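Local coordinates for tartrate dehydrogenase/decarboxylase (Pseudomonas putida, PDB 3FLK), which oxidises tartrate to 2-hydroxy-3-oxosuccinate with NAD, converts meso-tartrate to D-glycerate and oxidatively decarboxylates D-malate to pyruvate, using magnesium or manganese, at residues Glu331-Ile334 / Ser338-Pro341; Ala32-Leu37 / His323-Asn328. The protein carries 1 engineered substitution. All blocks are in the same frame, centred on the assembly; numbering follows the deposited sequence.

Helix 317-336 is shared by both contacts and shows how a single helix can be fixed at two levels. In contact 2 a middle turn of it is tied to the end of helix 17-35, remote in sequence, through one polar side-chain bond. Contact 1 lies about two turns further along, where the chain leaves the helix and folds back on its last turns. The centres are about 18 Å apart, and the segments adjoin in sequence without touching otherwise. Neither contact belongs to the oxalate and metal site. Contact 1 comes nearer to the cofactor, with the side chain of Val339 about 10 Å from a bound NADH.

Contact 1. Residues Glu331-Ile334 / Ser338-Pro341; sequences ERVI and SVTP
Val333 and Ser338 meet where helix 317-336 ends, joined by a backbone bond from Ser338 N to Val333 O of 3.0 Å. A bond between residues five apart is the 6-to-1 pairing found in a Schellman motif, and the arrangement is consistent with such a helix stop. Its N-H...O angle of 139° shows that the bond is bent, as is reasonable for a chain turning out of its helix.

Around this bond three aliphatic side chains arrange themselves very differently. Val333 lies alongside the outgoing chain. Its CG1 branch, turned opposite the backbone N (chi1 153°, short of the ideal staggering), sits only 3.0 Å from Ser338 O, a tight approach of a methyl group to a carbonyl oxygen. That oxygen is buried and finds no hydrogen-bonding partner in the model, so it is met here by hydrocarbon. The same methyl reaches Ser338 CB at 3.9 Å.

Val339 points back at the helix, and it is one branch that does the touching: with chi1 at -72°, CG1 lies over the last turn, 3.9 Å from Ile334 CA. Ile334 has its CB directed away from the loop, yet its CG1 lies beside the valine, the two side chains crossing at a slant. The backbone of Val339 is in addition hydrogen-bonded to Leu347, which ties the outgoing chain to the later part of the same loop.

Other parts of the fold complete the packing: Val333 also touches Ile356 and Thr359 of helix 349-361, and Ile334 leans on Val116. The valine and isoleucine side chains of the exit are thereby buried, while Ser338 stays partly exposed. Val339 CG1 bridges the two helical side chains, 4.1 Å from Ile334 CG1 and 4.3 Å from Val333 CG1.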
# COMPACT_ATOMS: atom_id res chain seq x y z
N GLU A 331 15.11 -16.99 17.00
CA GLU A 331 14.47 -16.36 18.17
C GLU A 331 15.48 -16.01 19.26
O GLU A 331 15.45 -14.90 19.81
CB GLU A 331 13.40 -17.29 18.76
CG GLU A 331 12.11 -17.39 17.95
CD GLU A 331 11.28 -18.63 18.30
OE1 GLU A 331 11.45 -19.18 19.42
OE2 GLU A 331 10.46 -19.05 17.46
N ARG A 332 16.37 -16.95 19.57
CA ARG A 332 17.36 -16.78 20.64
C ARG A 332 18.36 -15.66 20.34
O ARG A 332 18.66 -14.84 21.21
CB ARG A 332 18.09 -18.10 20.92
CG ARG A 332 17.23 -19.13 21.65
CD ARG A 332 17.90 -20.49 21.68
NE ARG A 332 17.15 -21.45 22.48
CZ ARG A 332 17.47 -21.82 23.72
NH1 ARG A 332 18.54 -21.32 24.32
NH2 ARG A 332 16.71 -22.70 24.36
N VAL A 333 18.85 -15.64 19.11
CA VAL A 333 19.80 -14.64 18.65
C VAL A 333 19.21 -13.22 18.70
O VAL A 333 19.88 -12.27 19.13
CB VAL A 333 20.34 -15.01 17.24
CG1 VAL A 333 20.78 -13.80 16.45
CG2 VAL A 333 21.49 -16.02 17.37
N ILE A 334 17.95 -13.09 18.29
CA ILE A 334 17.21 -11.82 18.38
C ILE A 334 17.05 -11.38 19.84
O ILE A 334 17.29 -10.22 20.17
CB ILE A 334 15.83 -11.90 17.66
CG1 ILE A 334 16.02 -11.98 16.14
CG2 ILE A 334 14.96 -10.71 18.04
CD1 ILE A 334 14.75 -12.31 15.36
N SER A 338 22.10 -10.27 19.29
CA SER A 338 23.15 -10.64 18.34
C SER A 338 22.64 -10.42 16.91
O SER A 338 22.46 -11.37 16.14
CB SER A 338 23.60 -12.08 18.56
OG SER A 338 24.18 -12.24 19.84
N VAL A 339 22.41 -9.16 16.57
CA VAL A 339 21.73 -8.81 15.32
C VAL A 339 22.42 -7.65 14.58
O VAL A 339 23.34 -7.03 15.11
CB VAL A 339 20.23 -8.47 15.57
CG1 VAL A 339 19.44 -9.74 15.89
CG2 VAL A 339 20.07 -7.44 16.68
N THR A 340 21.96 -7.39 13.37
CA THR A 340 22.50 -6.32 12.53
C THR A 340 21.91 -4.95 12.91
O THR A 340 20.96 -4.89 13.69
CB THR A 340 22.27 -6.63 11.02
OG1 THR A 340 20.95 -7.15 10.83
CG2 THR A 340 23.29 -7.65 10.52
N PRO A 341 22.50 -3.85 12.40
CA PRO A 341 22.04 -2.48 12.72
C PRO A 341 20.56 -2.17 12.44
O PRO A 341 20.00 -1.30 13.11
CB PRO A 341 22.95 -1.60 11.85
CG PRO A 341 24.18 -2.41 11.68
CD PRO A 341 23.67 -3.81 11.51

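Contact 2. Residues Ala32-Leu37 / His323-Asn328; sequences ALKHGL and HDDMLN. With SO4 (sulfate ion), chain J.
His35 and Asp325 bridge two helices whose backbones stay well apart, the nearest CA atoms across the contact, those of Lys34 and Asp325, being 9.6 Å from each other. The close part of the contact converges on a single oxygen. His35 NE2 donates to Asp325 OD2 at 2.7 Å, short but bent, with an N-H...O angle of 137°. The oxygen lies almost in the imidazole plane, at the ring edge, whereas the histidine comes to the carboxylate from above its plane; the two flat groups are turned 48° apart.

Lys34 adds to this grip by its hydrocarbon chain. Its CE rests 3.4 Å from Asp325 OD2, but the bend at the last torsion (chi4 74°) leaves NZ 4.7 Å from that oxygen, and the ammonium group is bonded instead to the carbonyl oxygens of Leu360 and Leu363. Its charge may still help to stabilise the carboxylate from a distance. Around this tight point the contact is loose: the bridging side chains are partly exposed, and exposed Gly36 follows just beyond. Between the same helices, the buried selenomethionine at Met326 packs on Val27, Leu28 and Ala31.

Another face of helix 317-336 turns to helix 299-313. There Asp324 takes a nearly straight bond from His323 ND1, 2.8 Å to OD1, while His323 NE2 donates to sulfate O3, also at 2.8 Å. A ring donating from both nitrogens is probably protonated. Leu327 CD2 lies 3.6 Å above one ring face, toward the rim. Trp303 and Arg111 also hold the sulfate, probably acquired from the crystallisation liquor.

The whole is a surface histidine-carboxylate bridge between two helices, 17-35 and 317-336, beside the C-terminal residues Leu360 and Leu363, in the isocitrate/isopropylmalate dehydrogenase fold.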
# COMPACT_ATOMS: atom_id res chain seq x y z
N ALA A 32 21.57 -29.57 8.72
CA ALA A 32 21.71 -30.86 8.05
C ALA A 32 22.55 -31.83 8.87
O ALA A 32 22.19 -33.00 9.03
CB ALA A 32 22.30 -30.68 6.66
N LEU A 33 23.67 -31.33 9.39
CA LEU A 33 24.56 -32.11 10.25
C LEU A 33 23.85 -32.59 11.52
O LEU A 33 23.94 -33.77 11.88
CB LEU A 33 25.80 -31.29 10.61
CG LEU A 33 26.87 -31.92 11.51
CD1 LEU A 33 27.66 -33.01 10.78
CD2 LEU A 33 27.80 -30.85 12.06
N LYS A 34 23.13 -31.68 12.17
CA LYS A 34 22.45 -31.95 13.44
C LYS A 34 21.34 -33.00 13.32
O LYS A 34 21.19 -33.83 14.22
CB LYS A 34 21.87 -30.64 14.00
CG LYS A 34 21.40 -30.73 15.44
CD LYS A 34 20.66 -29.47 15.84
CE LYS A 34 20.29 -29.48 17.31
NZ LYS A 34 21.47 -29.24 18.18
N HIS A 35 20.58 -32.95 12.24
CA HIS A 35 19.41 -33.82 12.08
C HIS A 35 19.60 -34.92 11.03
O HIS A 35 18.67 -35.66 10.72
CB HIS A 35 18.16 -32.99 11.80
CG HIS A 35 17.78 -32.09 12.92
ND1 HIS A 35 17.01 -32.51 13.99
CD2 HIS A 35 18.08 -30.79 13.17
CE1 HIS A 35 16.85 -31.51 14.84
NE2 HIS A 35 17.48 -30.45 14.36
N GLY A 36 20.82 -35.02 10.49
CA GLY A 36 21.17 -36.07 9.53
C GLY A 36 20.49 -35.93 8.18
O GLY A 36 20.19 -36.94 7.53
N LEU A 37 20.26 -34.69 7.75
CA LEU A 37 19.65 -34.43 6.45
C LEU A 37 20.70 -34.55 5.36
O LEU A 37 21.87 -34.20 5.56
CB LEU A 37 19.02 -33.03 6.40
CG LEU A 37 18.23 -32.48 7.59
CD1 LEU A 37 17.85 -31.03 7.33
CD2 LEU A 37 16.99 -33.31 7.90
N HIS A 323 13.62 -27.39 10.72
CA HIS A 323 12.89 -26.13 10.61
C HIS A 323 12.69 -25.49 11.98
O HIS A 323 13.01 -24.31 12.17
CB HIS A 323 11.52 -26.33 9.93
CG HIS A 323 10.59 -25.17 10.10
ND1 HIS A 323 9.75 -25.04 11.18
CD2 HIS A 323 10.38 -24.08 9.33
CE1 HIS A 323 9.06 -23.92 11.07
NE2 HIS A 323 9.42 -23.32 9.95
N ASP A 324 12.16 -26.27 12.92
CA ASP A 324 11.85 -25.79 14.27
C ASP A 324 13.10 -25.31 15.02
O ASP A 324 13.04 -24.31 15.73
CB ASP A 324 11.13 -26.88 15.08
CG ASP A 324 9.77 -27.26 14.49
OD1 ASP A 324 9.38 -26.72 13.42
OD2 ASP A 324 9.09 -28.11 15.09
N ASP A 325 14.21 -26.02 14.86
CA ASP A 325 15.48 -25.64 15.49
C ASP A 325 16.05 -24.36 14.90
O ASP A 325 16.66 -23.56 15.62
CB ASP A 325 16.51 -26.77 15.39
CG ASP A 325 16.30 -27.85 16.44
OD1 ASP A 325 15.36 -27.74 17.26
OD2 ASP A 325 17.08 -28.82 16.45
N MSE A 326 15.85 -24.16 13.60
CA MSE A 326 16.29 -22.94 12.93
C MSE A 326 15.52 -21.72 13.42
O MSE A 326 16.11 -20.67 13.66
CB MSE A 326 16.19 -23.09 11.41
CG MSE A 326 17.26 -24.00 10.84
SE MSE A 326 17.13 -24.31 8.93
CE MSE A 326 17.64 -22.53 8.31
N LEU A 327 14.21 -21.87 13.59
CA LEU A 327 13.37 -20.82 14.16
C LEU A 327 13.73 -20.54 15.62
O LEU A 327 13.77 -19.38 16.03
CB LEU A 327 11.88 -21.16 14.02
CG LEU A 327 11.12 -20.64 12.80
CD1 LEU A 327 10.93 -19.12 12.86
CD2 LEU A 327 11.77 -21.05 11.48
N ASN A 328 13.99 -21.60 16.37
CA ASN A 328 14.46 -21.50 17.75
C ASN A 328 15.76 -20.70 17.83
O ASN A 328 15.89 -19.79 18.65
CB ASN A 328 14.65 -22.91 18.35
CG ASN A 328 14.77 -22.90 19.87
OD1 ASN A 328 14.96 -21.87 20.50
ND2 ASN A 328 14.65 -24.09 20.47
S SO4 J . 7.24 -20.51 10.58
O1 SO4 J . 6.42 -19.46 10.00
O2 SO4 J . 6.52 -21.78 10.53
O3 SO4 J . 8.49 -20.64 9.83
O4 SO4 J . 7.53 -20.18 11.97